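Local coordinates for protein acetyl-CoA acetyltransferase A (Ascaris suum, PDB 6BJA) that probably transfers acetyl groups between acetyl-CoA molecules or their longer acyl relatives, as a thiolase that binds coenzyme A, at residues 377-382 with 389-394. Sequence-based numbering, arbitrary orientation.
Sequences LGVAAI and ASAILI
Strands 377-382 and 389-394 pair as the two arms of the C-terminal antiparallel beta hairpin of the thiolase fold, buried in the mixed sheet between strands 319-322 and 280-289. The strand axes come within 4.7 Å, their directions 167° apart, close to antiparallel. Gly378 with Ile394, Ala380 with Ile392 and Ile382 with Ser390 are hydrogen-bonded pairs, each closed by two backbone bonds; Gly378 N to Ile394 O, 2.8 Å, lies in the carbonyl plane. Val379 with Leu393 and Ala381 with Ala391 are the non-hydrogen-bonded pairs between them, where CA-H groups lean on the same carbonyls, as Val379 CA does on Ile392 O. On its other edge, strand 377-382 bonds through Val379 and Ala381 to Glu321, and strand 280-289 flanks strand 388-396, so both arms are internal.

Ala380, Ile382, Ser390, Ile392 and Ile394 share one face: Ala380 and Ile394 lie against helix 357-371, whereas Ile392 and Ser390 reach Met99 of helix 97-110. The small Ala380 lets Ile364 and Leu368 come close. Ile392 CG1 stands anti to the backbone N (chi1 -171°), placing CG2 between N and C, 4.0 Å from Ala380 CB. Ile394 CG1 lies against the backbone O of Gly378, which has no side chain. Beta-branched Val379, Ile382, Ile392 and Ile394 suit extended, buried positions. Strand 377-384 also carries Cys383, a predicted proton acceptor, whose side chain is about 4 Å from that of Ala389; Ile382 lies about 5 Å, between side chains, from the other, His355.

The opposite face packs on helix 298-310, Val379 on Leu306 and Leu393 on Ser310. Here Ala381 and Ala391 set their CB methyls 4.0 Å apart, allowing their backbones to approach closely. Alongside, Leu393 bends back over its neighbour strand, its CD1 resting 3.5 Å from Gly378 O and 3.8 Å from Val379 CG2.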
loop_
_atom_site.group_PDB
_atom_site.type_symbol
_atom_site.label_atom_id
_atom_site.label_comp_id
_atom_site.label_asym_id
_atom_site.label_seq_id
_atom_site.Cartn_x
_atom_site.Cartn_y
_atom_site.Cartn_z
ATOM N N LEU A 377 29.645 -2.758 42.708
ATOM C CA LEU A 377 29.955 -2.431 41.319
ATOM C C LEU A 377 29.135 -3.312 40.396
ATOM O O LEU A 377 28.977 -4.503 40.634
ATOM C CB LEU A 377 31.444 -2.619 41.022
ATOM C CG LEU A 377 32.406 -1.700 41.773
ATOM C CD1 LEU A 377 33.827 -2.021 41.347
ATOM C CD2 LEU A 377 32.084 -0.225 41.552
ATOM N N GLY A 378 28.604 -2.706 39.333
ATOM C CA GLY A 378 27.859 -3.462 38.349
ATOM C C GLY A 378 28.320 -3.099 36.939
ATOM O O GLY A 378 28.828 -2.002 36.677
ATOM N N VAL A 379 28.144 -4.044 36.026
ATOM C CA VAL A 379 28.395 -3.816 34.609
ATOM C C VAL A 379 27.168 -4.174 33.790
ATOM O O VAL A 379 26.585 -5.244 33.964
ATOM C CB VAL A 379 29.602 -4.628 34.095
ATOM C CG1 VAL A 379 29.783 -4.447 32.567
ATOM C CG2 VAL A 379 30.844 -4.190 34.800
ATOM N N ALA A 380 26.763 -3.258 32.910
ATOM C CA ALA A 380 25.719 -3.535 31.942
ATOM C C ALA A 380 26.348 -3.516 30.559
ATOM O O ALA A 380 27.093 -2.592 30.233
ATOM C CB ALA A 380 24.586 -2.524 32.043
ATOM N N ALA A 381 26.041 -4.542 29.771
ATOM C CA ALA A 381 26.596 -4.691 28.426
ATOM C C ALA A 381 25.534 -5.119 27.431
ATOM O O ALA A 381 24.620 -5.866 27.761
ATOM C CB ALA A 381 27.711 -5.672 28.437
ATOM N N ILE A 382 25.644 -4.606 26.200
ATOM C CA ILE A 382 24.641 -4.878 25.175
ATOM C C ILE A 382 25.292 -4.901 23.791
ATOM O O ILE A 382 26.147 -4.074 23.508
ATOM C CB ILE A 382 23.497 -3.830 25.242
ATOM C CG1 ILE A 382 22.364 -4.151 24.288
ATOM C CG2 ILE A 382 24.034 -2.412 25.067
ATOM C CD1 ILE A 382 21.050 -3.407 24.719
ATOM N N ALA A 389 29.215 -3.577 20.390
ATOM C CA ALA A 389 28.669 -3.647 21.739
ATOM C C ALA A 389 29.161 -2.489 22.584
ATOM O O ALA A 389 30.230 -1.907 22.330
ATOM C CB ALA A 389 29.029 -4.975 22.412
ATOM N N SER A 390 28.344 -2.151 23.580
ATOM C CA SER A 390 28.610 -1.092 24.539
ATOM C C SER A 390 28.534 -1.671 25.938
ATOM O O SER A 390 27.745 -2.588 26.182
ATOM C CB SER A 390 27.596 0.045 24.389
ATOM O OG SER A 390 27.535 0.492 23.046
ATOM N N ALA A 391 29.383 -1.178 26.831
ATOM C CA ALA A 391 29.340 -1.593 28.239
ATOM C C ALA A 391 29.584 -0.392 29.139
ATOM O O ALA A 391 30.300 0.554 28.766
ATOM C CB ALA A 391 30.355 -2.682 28.511
ATOM N N ILE A 392 28.972 -0.419 30.322
ATOM C CA ILE A 392 29.096 0.664 31.282
ATOM C C ILE A 392 29.348 0.056 32.660
ATOM O O ILE A 392 28.789 -0.983 33.010
ATOM C CB ILE A 392 27.831 1.600 31.269
ATOM C CG1 ILE A 392 28.047 2.861 32.099
ATOM C CG2 ILE A 392 26.606 0.869 31.719
ATOM C CD1 ILE A 392 27.015 3.962 31.769
ATOM N N LEU A 393 30.242 0.704 33.401
ATOM C CA LEU A 393 30.561 0.342 34.774
ATOM C C LEU A 393 29.948 1.347 35.732
ATOM O O LEU A 393 30.177 2.560 35.599
ATOM C CB LEU A 393 32.082 0.294 34.954
ATOM C CG LEU A 393 32.596 0.072 36.378
ATOM C CD1 LEU A 393 32.301 -1.349 36.831
ATOM C CD2 LEU A 393 34.106 0.370 36.421
ATOM N N ILE A 394 29.163 0.848 36.683
ATOM C CA ILE A 394 28.527 1.718 37.657
ATOM C C ILE A 394 28.748 1.272 39.088
ATOM O O ILE A 394 28.929 0.086 39.369
ATOM C CB ILE A 394 27.034 1.852 37.388
ATOM C CG1 ILE A 394 26.298 0.540 37.530
ATOM C CG2 ILE A 394 26.792 2.448 35.984
ATOM C CD1 ILE A 394 24.805 0.767 37.648
#